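Local coordinates for protein chitinase A (Pteris ryukyuensis, PDB 4RL3) that probably hydrolyses the glycosidic bonds of chitin, the chain being the catalytic domain of a family GH18, class III chitinase from a fern, at residues D160-F170 / S205-V213; P226-Q234 / Y262-L270. All coordinates share one frame; numbering follows the deposited sequence.

Contact 1: D160-F170 / S205-V213; sequences DGVESQYTALF and SKYGGGAKV
Y207 turns the edge of its ring toward the face of F170, an offset edge-to-face pair with centroids 5.9 Å apart and planes at 69°. The pair joins helix 163-173 to the loop that leaves helix 193-206, on the outer layer of the GH18 TIM barrel, and both rings rest on I156 and V180 of the barrel strands. F170 has CG anti to its backbone nitrogen (chi1 -174°), sending the ring out from the helix until CE2 comes within 3.4 Å of the carbonyl O of Y207. At G208 a CB would crowd that same ring carbon and the carbonyl O of Y207; CD of K212 reaches the ring's edge while its NZ is hydrogen-bonded to the I177 carbonyl O. At the other end of Y207, OH presses against the helix, 3.2 Å from CB of Y166. T167 adds its methyl, CG2 lying 3.6 Å from Y207 CZ. That methyl is available because OG1 is turned back to the E163 carbonyl, which receives T167 N and OG1 on opposite faces.

Beside this aromatic packing runs K206, extended beyond CG. Its NZ forms a salt bridge with E163 OE1 at 2.8 Å, arriving 36° above the carboxylate plane. Two waters link the same NZ to OD1 and OD2 of D160, the NZ bond to the second being weak; OD2 is also hydrogen-bonded to Y187 OH. A third water joins the carbonyl oxygens of T167 and K206. Charge and water thus border the rings, and the two carboxylates probably stabilise the lysine's charge.

Contact 2: P226-Q234 / Y262-L270; sequences PSTVLSACQ and YEQQAQTLL
The Y262 ring carries CB of P226 over the centre of one face, a CH-pi contact 3.6 Å from the ring centroid and 10° off the normal. It illustrates how neighbouring helices of a TIM barrel pack: helices 226-238 and 261-271 run side by side in the same direction, and within 226-234 and 262-270 the axes approach to 10.6 Å at 6°. F217 of strand 215-218 touches both P226 and Y262 and ties this end to the barrel wall.

L230 then acts as a knob in a hole formed by Y262, Q265, A266 and L269. Its two methyls divide the work. CD1 meets Y262 obliquely, 3.8 Å from its ring atom CD1, and also meets Q265 OE1; CD2 sits on the backbone of A266, 3.7 Å from its CA. Further along, L269, with CG anti to the backbone nitrogen (chi1 180°), extends CD1 across to the first helix, 3.3 Å from the L230 carbonyl O and 3.8 Å from CB of C233.

Replacing Y262 by alanine is likely to leave P226 CB without its aromatic floor, open one wall of the hole around L230 and deprive a bridging water of its OH partner. That water accepts a hydrogen bond from the backbone N of S227 and lies 3.0 Å from Y262 OH.

Overall arrangement
Both contacts belong to the outer helical layer of one TIM barrel, and they come in series along the chain: contact 1 closes before contact 2 opens. Their centres are 23 Å apart and their nearest atoms about 9 Å, so they do not touch. Helix 193-206 lies between them, since contact 1 uses its end and the loop that follows, whereas A193, Y196 and V197 near its start touch T228, V229 and A232 of helix 226-238. Behind the helices, the strands of a shared sheet, among them 153-156, 179-180 and 215-218, receive side chains from one or the other contact. The two contacts thus tie different helices to the same barrel sheet at separate points round its outer layer.

Contact 1: D160-F170 / S205-V213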
loop_
_atom_site.group_PDB
_atom_site.type_symbol
_atom_site.label_atom_id
_atom_site.label_comp_id
_atom_site.label_asym_id
_atom_site.label_seq_id
_atom_site.Cartn_x
_atom_site.Cartn_y
_atom_site.Cartn_z
ATOM N N ASP A 160 9.377 10.653 1.060
ATOM C CA ASP A 160 10.247 11.673 0.457
ATOM C C ASP A 160 11.560 11.112 -0.079
ATOM O O ASP A 160 12.052 11.560 -1.117
ATOM C CB ASP A 160 10.522 12.814 1.437
ATOM C CG ASP A 160 9.300 13.706 1.666
ATOM O OD1 ASP A 160 8.350 13.684 0.855
ATOM O OD2 ASP A 160 9.316 14.456 2.666
ATOM N N GLY A 161 12.112 10.121 0.618
ATOM C CA GLY A 161 13.379 9.507 0.223
ATOM C C GLY A 161 13.373 8.833 -1.136
ATOM O O GLY A 161 14.444 8.601 -1.720
ATOM N N VAL A 162 12.180 8.524 -1.647
ATOM C CA VAL A 162 12.023 7.942 -2.982
ATOM C C VAL A 162 11.196 8.838 -3.918
ATOM O O VAL A 162 10.581 8.367 -4.867
ATOM C CB VAL A 162 11.447 6.510 -2.888
ATOM C CG1 VAL A 162 12.449 5.608 -2.175
ATOM C CG2 VAL A 162 10.095 6.476 -2.182
ATOM N N GLU A 163 11.243 10.150 -3.676
ATOM C CA GLU A 163 10.495 11.127 -4.474
ATOM C C GLU A 163 10.844 11.100 -5.955
ATOM O O GLU A 163 9.953 11.165 -6.805
ATOM C CB GLU A 163 10.758 12.532 -3.915
ATOM C CG GLU A 163 10.049 13.681 -4.618
ATOM C CD GLU A 163 10.239 14.976 -3.853
ATOM O OE1 GLU A 163 9.836 15.023 -2.666
ATOM O OE2 GLU A 163 10.833 15.932 -4.417
ATOM N N SER A 164 12.140 11.007 -6.264
ATOM C CA SER A 164 12.582 11.008 -7.653
ATOM C C SER A 164 11.923 9.885 -8.460
ATOM O O SER A 164 11.428 10.095 -9.572
ATOM C CB SER A 164 14.102 10.870 -7.720
ATOM O OG SER A 164 14.534 10.996 -9.062
ATOM N N GLN A 165 11.896 8.693 -7.881
ATOM C CA GLN A 165 11.332 7.531 -8.555
ATOM C C GLN A 165 9.821 7.623 -8.685
ATOM O O GLN A 165 9.265 7.422 -9.765
ATOM C CB GLN A 165 11.689 6.248 -7.816
ATOM C CG GLN A 165 13.156 5.850 -7.948
ATOM C CD GLN A 165 14.099 6.553 -6.981
ATOM O OE1 GLN A 165 13.684 7.234 -6.033
ATOM N NE2 GLN A 165 15.392 6.381 -7.222
ATOM N N TYR A 166 9.141 7.898 -7.583
ATOM C CA TYR A 166 7.685 7.822 -7.601
ATOM C C TYR A 166 6.989 9.023 -8.237
ATOM O O TYR A 166 5.923 8.867 -8.823
ATOM C CB TYR A 166 7.144 7.513 -6.215
ATOM C CG TYR A 166 7.337 6.058 -5.842
ATOM C CD1 TYR A 166 6.420 5.088 -6.251
ATOM C CD2 TYR A 166 8.449 5.641 -5.119
ATOM C CE1 TYR A 166 6.594 3.756 -5.927
ATOM C CE2 TYR A 166 8.631 4.310 -4.799
ATOM C CZ TYR A 166 7.704 3.372 -5.206
ATOM O OH TYR A 166 7.877 2.038 -4.878
ATOM N N THR A 167 7.573 10.222 -8.140
ATOM C CA THR A 167 6.980 11.346 -8.870
ATOM C C THR A 167 7.107 11.163 -10.387
ATOM O O THR A 167 6.206 11.528 -11.144
ATOM C CB THR A 167 7.551 12.722 -8.462
ATOM O OG1 THR A 167 8.975 12.753 -8.669
ATOM C CG2 THR A 167 7.196 13.060 -7.014
ATOM N N ALA A 168 8.229 10.602 -10.836
ATOM C CA ALA A 168 8.403 10.295 -12.253
ATOM C C ALA A 168 7.346 9.285 -12.689
ATOM O O ALA A 168 6.698 9.451 -13.722
ATOM C CB ALA A 168 9.797 9.756 -12.525
ATOM N N LEU A 169 7.167 8.244 -11.877
ATOM C CA LEU A 169 6.166 7.219 -12.153
ATOM C C LEU A 169 4.757 7.812 -12.185
ATOM O O LEU A 169 4.017 7.602 -13.144
ATOM C CB LEU A 169 6.246 6.103 -11.108
ATOM C CG LEU A 169 5.207 4.980 -11.165
ATOM C CD1 LEU A 169 5.170 4.291 -12.531
ATOM C CD2 LEU A 169 5.464 3.985 -10.036
ATOM N N PHE A 170 4.386 8.577 -11.156
ATOM C CA PHE A 170 3.035 9.126 -11.097
ATOM C C PHE A 170 2.745 10.132 -12.211
ATOM O O PHE A 170 1.666 10.120 -12.799
ATOM C CB PHE A 170 2.742 9.772 -9.735
ATOM C CG PHE A 170 1.313 10.219 -9.589
ATOM C CD1 PHE A 170 0.314 9.308 -9.271
ATOM C CD2 PHE A 170 0.955 11.539 -9.819
ATOM C CE1 PHE A 170 -1.011 9.703 -9.163
ATOM C CE2 PHE A 170 -0.368 11.930 -9.725
ATOM C CZ PHE A 170 -1.350 11.022 -9.386
ATOM N N SER A 205 0.903 18.179 -3.312
ATOM C CA SER A 205 1.339 19.014 -4.438
ATOM C C SER A 205 2.247 18.280 -5.433
ATOM O O SER A 205 2.320 18.676 -6.600
ATOM C CB SER A 205 2.044 20.280 -3.933
ATOM O OG SER A 205 3.371 20.015 -3.543
ATOM N N LYS A 206 2.916 17.219 -4.974
ATOM C CA LYS A 206 3.841 16.424 -5.791
ATOM C C LYS A 206 3.185 15.239 -6.486
ATOM O O LYS A 206 3.789 14.643 -7.389
ATOM C CB LYS A 206 4.979 15.893 -4.913
ATOM C CG LYS A 206 5.806 16.995 -4.268
ATOM C CD LYS A 206 6.703 16.462 -3.168
ATOM C CE LYS A 206 7.521 17.586 -2.548
ATOM N NZ LYS A 206 8.377 17.094 -1.435
ATOM N N TYR A 207 1.955 14.909 -6.074
ATOM C CA TYR A 207 1.255 13.709 -6.542
ATOM C C TYR A 207 -0.154 14.047 -7.021
ATOM O O TYR A 207 -1.138 13.361 -6.697
ATOM C CB TYR A 207 1.251 12.636 -5.450
ATOM C CG TYR A 207 2.613 12.031 -5.286
ATOM C CD1 TYR A 207 3.071 11.080 -6.198
ATOM C CD2 TYR A 207 3.463 12.421 -4.260
ATOM C CE1 TYR A 207 4.328 10.527 -6.078
ATOM C CE2 TYR A 207 4.723 11.861 -4.127
ATOM C CZ TYR A 207 5.145 10.914 -5.051
ATOM O OH TYR A 207 6.401 10.357 -4.949
ATOM N N GLY A 208 -0.239 15.126 -7.792
ATOM C CA GLY A 208 -1.453 15.448 -8.531
ATOM C C GLY A 208 -2.417 16.408 -7.859
ATOM O O GLY A 208 -3.458 16.726 -8.434
ATOM N N GLY A 209 -2.079 16.875 -6.656
ATOM C CA GLY A 209 -2.842 17.927 -5.978
ATOM C C GLY A 209 -3.581 17.478 -4.740
ATOM O O GLY A 209 -3.942 18.296 -3.911
ATOM N N GLY A 210 -3.803 16.171 -4.596
ATOM C CA GLY A 210 -4.479 15.654 -3.417
ATOM C C GLY A 210 -5.658 14.730 -3.653
ATOM O O GLY A 210 -5.988 13.936 -2.779
ATOM N N ALA A 211 -6.298 14.812 -4.821
ATOM C CA ALA A 211 -7.484 13.998 -5.091
ATOM C C ALA A 211 -7.239 12.525 -4.850
ATOM O O ALA A 211 -8.149 11.802 -4.471
ATOM C CB ALA A 211 -7.960 14.206 -6.524
ATOM N N LYS A 212 -6.010 12.081 -5.100
ATOM C CA LYS A 212 -5.674 10.666 -4.988
ATOM C C LYS A 212 -4.772 10.374 -3.795
ATOM O O LYS A 212 -4.364 9.233 -3.590
ATOM C CB LYS A 212 -4.971 10.212 -6.269
ATOM C CG LYS A 212 -5.857 10.251 -7.495
ATOM C CD LYS A 212 -5.116 9.773 -8.732
ATOM C CE LYS A 212 -6.069 9.458 -9.872
ATOM N NZ LYS A 212 -5.332 9.230 -11.137
ATOM N N VAL A 213 -4.432 11.389 -3.012
ATOM C CA VAL A 213 -3.397 11.230 -1.998
ATOM C C VAL A 213 -4.028 10.958 -0.628
ATOM O O VAL A 213 -4.671 11.819 -0.044
ATOM C CB VAL A 213 -2.448 12.453 -1.947
ATOM C CG1 VAL A 213 -1.336 12.213 -0.938
ATOM C CG2 VAL A 213 -1.859 12.722 -3.330
HETATM O O HOH W 1 6.621 15.877 0.376
HETATM O O HOH W 2 9.310 17.277 1.534
HETATM O O HOH W 3 3.923 13.169 -9.838
#

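Contact 2: P226-Q234 / Y262-L270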
loop_
_atom_site.group_PDB
_atom_site.type_symbol
_atom_site.label_atom_id
_atom_site.label_comp_id
_atom_site.label_asym_id
_atom_site.label_seq_id
_atom_site.Cartn_x
_atom_site.Cartn_y
_atom_site.Cartn_z
ATOM N N PRO A 226 -1.040 8.649 16.124
ATOM C CA PRO A 226 -2.328 8.457 15.466
ATOM C C PRO A 226 -3.429 9.438 15.860
ATOM O O PRO A 226 -4.161 9.913 14.989
ATOM C CB PRO A 226 -2.706 7.025 15.867
ATOM C CG PRO A 226 -1.393 6.343 15.967
ATOM C CD PRO A 226 -0.447 7.366 16.538
ATOM N N SER A 227 -3.563 9.744 17.155
ATOM C CA SER A 227 -4.594 10.677 17.594
ATOM C C SER A 227 -4.373 12.065 16.988
ATOM O O SER A 227 -5.314 12.745 16.604
ATOM C CB SER A 227 -4.641 10.769 19.121
ATOM O OG SER A 227 -3.408 11.203 19.648
ATOM N N THR A 228 -3.111 12.446 16.851
ATOM C CA THR A 228 -2.750 13.729 16.249
ATOM C C THR A 228 -3.047 13.728 14.750
ATOM O O THR A 228 -3.603 14.685 14.205
ATOM C CB THR A 228 -1.276 14.032 16.519
ATOM O OG1 THR A 228 -1.098 14.171 17.932
ATOM C CG2 THR A 228 -0.823 15.309 15.805
ATOM N N VAL A 229 -2.688 12.642 14.085
ATOM C CA VAL A 229 -3.014 12.517 12.673
ATOM C C VAL A 229 -4.523 12.564 12.436
ATOM O O VAL A 229 -4.990 13.209 11.491
ATOM C CB VAL A 229 -2.427 11.224 12.071
ATOM C CG1 VAL A 229 -2.889 11.056 10.629
ATOM C CG2 VAL A 229 -0.912 11.251 12.149
ATOM N N LEU A 230 -5.293 11.891 13.293
ATOM C CA LEU A 230 -6.742 11.890 13.147
ATOM C C LEU A 230 -7.323 13.300 13.290
ATOM O O LEU A 230 -8.235 13.674 12.557
ATOM C CB LEU A 230 -7.397 10.880 14.104
ATOM C CG LEU A 230 -7.147 9.425 13.688
ATOM C CD1 LEU A 230 -7.316 8.460 14.850
ATOM C CD2 LEU A 230 -8.029 9.042 12.515
ATOM N N SER A 231 -6.748 14.094 14.192
ATOM C CA SER A 231 -7.129 15.499 14.316
ATOM C C SER A 231 -6.849 16.296 13.032
ATOM O O SER A 231 -7.710 17.030 12.547
ATOM C CB SER A 231 -6.426 16.132 15.514
ATOM O OG SER A 231 -6.908 15.584 16.723
ATOM N N ALA A 232 -5.664 16.113 12.466
ATOM C CA ALA A 232 -5.329 16.734 11.181
ATOM C C ALA A 232 -6.274 16.285 10.077
ATOM O O ALA A 232 -6.679 17.070 9.230
ATOM C CB ALA A 232 -3.895 16.406 10.794
ATOM N N CYS A 233 -6.621 15.002 10.082
ATOM C CA CYS A 233 -7.516 14.457 9.078
ATOM C C CYS A 233 -8.911 15.086 9.145
ATOM O O CYS A 233 -9.568 15.241 8.130
ATOM C CB CYS A 233 -7.611 12.939 9.210
ATOM S SG CYS A 233 -6.172 12.069 8.552
ATOM N N GLN A 234 -9.361 15.436 10.350
ATOM C CA GLN A 234 -10.647 16.127 10.500
ATOM C C GLN A 234 -10.624 17.497 9.795
ATOM O O GLN A 234 -11.615 17.894 9.167
ATOM C CB GLN A 234 -11.039 16.248 11.983
ATOM C CG GLN A 234 -12.392 16.912 12.241
ATOM C CD GLN A 234 -13.537 16.296 11.450
ATOM O OE1 GLN A 234 -13.869 15.121 11.630
ATOM N NE2 GLN A 234 -14.146 17.083 10.563
ATOM N N TYR A 262 -7.616 2.767 16.550
ATOM C CA TYR A 262 -7.398 3.827 15.561
ATOM C C TYR A 262 -7.918 3.467 14.161
ATOM O O TYR A 262 -8.351 4.350 13.420
ATOM C CB TYR A 262 -5.928 4.235 15.530
ATOM C CG TYR A 262 -5.474 4.811 16.841
ATOM C CD1 TYR A 262 -6.079 5.952 17.361
ATOM C CD2 TYR A 262 -4.456 4.216 17.574
ATOM C CE1 TYR A 262 -5.674 6.492 18.566
ATOM C CE2 TYR A 262 -4.041 4.757 18.783
ATOM C CZ TYR A 262 -4.655 5.889 19.267
ATOM O OH TYR A 262 -4.239 6.421 20.471
ATOM N N GLU A 263 -7.929 2.175 13.824
ATOM C CA GLU A 263 -8.599 1.712 12.605
ATOM C C GLU A 263 -10.063 2.131 12.640
ATOM O O GLU A 263 -10.619 2.620 11.652
ATOM C CB GLU A 263 -8.541 0.186 12.492
ATOM C CG GLU A 263 -7.265 -0.406 11.902
ATOM C CD GLU A 263 -6.085 -0.455 12.859
ATOM O OE1 GLU A 263 -5.027 -0.971 12.441
ATOM O OE2 GLU A 263 -6.179 -0.000 14.025
ATOM N N GLN A 264 -10.694 1.905 13.782
ATOM C CA GLN A 264 -12.102 2.255 13.946
ATOM C C GLN A 264 -12.318 3.760 13.858
ATOM O O GLN A 264 -13.215 4.233 13.147
ATOM C CB GLN A 264 -12.610 1.713 15.279
ATOM C CG GLN A 264 -14.031 2.127 15.633
ATOM C CD GLN A 264 -14.096 3.436 16.395
ATOM O OE1 GLN A 264 -14.800 4.380 16.002
ATOM N NE2 GLN A 264 -13.345 3.520 17.457
ATOM N N GLN A 265 -11.509 4.498 14.597
ATOM C CA GLN A 265 -11.601 5.947 14.580
ATOM C C GLN A 265 -11.420 6.526 13.186
ATOM O O GLN A 265 -12.150 7.429 12.806
ATOM C CB GLN A 265 -10.601 6.559 15.539
ATOM C CG GLN A 265 -11.000 6.356 16.984
ATOM C CD GLN A 265 -9.976 6.944 17.909
ATOM O OE1 GLN A 265 -9.525 8.070 17.683
ATOM N NE2 GLN A 265 -9.585 6.201 18.941
ATOM N N ALA A 266 -10.464 5.996 12.427
ATOM C CA ALA A 266 -10.236 6.480 11.075
ATOM C C ALA A 266 -11.453 6.292 10.182
ATOM O O ALA A 266 -11.821 7.194 9.413
ATOM C CB ALA A 266 -9.033 5.797 10.468
ATOM N N GLN A 267 -12.094 5.135 10.282
ATOM C CA GLN A 267 -13.259 4.844 9.463
ATOM C C GLN A 267 -14.471 5.652 9.905
ATOM O O GLN A 267 -15.261 6.097 9.069
ATOM C CB GLN A 267 -13.567 3.346 9.472
ATOM C CG GLN A 267 -12.472 2.530 8.811
ATOM C CD GLN A 267 -12.676 1.053 8.983
ATOM O OE1 GLN A 267 -13.484 0.456 8.274
ATOM N NE2 GLN A 267 -11.940 0.449 9.915
ATOM N N THR A 268 -14.619 5.836 11.215
ATOM C CA THR A 268 -15.694 6.668 11.737
ATOM C C THR A 268 -15.528 8.104 11.243
ATOM O O THR A 268 -16.511 8.730 10.819
ATOM C CB THR A 268 -15.754 6.561 13.269
ATOM O OG1 THR A 268 -16.268 5.268 13.591
ATOM C CG2 THR A 268 -16.652 7.627 13.904
ATOM N N LEU A 269 -14.294 8.598 11.235
ATOM C CA LEU A 269 -14.040 9.961 10.743
ATOM C C LEU A 269 -14.460 10.087 9.280
ATOM O O LEU A 269 -15.080 11.076 8.886
ATOM C CB LEU A 269 -12.565 10.332 10.920
ATOM C CG LEU A 269 -12.100 11.720 10.458
ATOM C CD1 LEU A 269 -10.804 12.047 11.162
ATOM C CD2 LEU A 269 -11.909 11.830 8.952
ATOM N N LEU A 270 -14.120 9.087 8.474
ATOM C CA LEU A 270 -14.416 9.140 7.044
ATOM C C LEU A 270 -15.912 9.079 6.743
ATOM O O LEU A 270 -16.350 9.614 5.728
ATOM C CB LEU A 270 -13.677 8.030 6.294
ATOM C CG LEU A 270 -12.158 8.209 6.244
ATOM C CD1 LEU A 270 -11.518 6.924 5.753
ATOM C CD2 LEU A 270 -11.746 9.393 5.384
HETATM O O HOH W 4 -2.115 8.334 19.412
#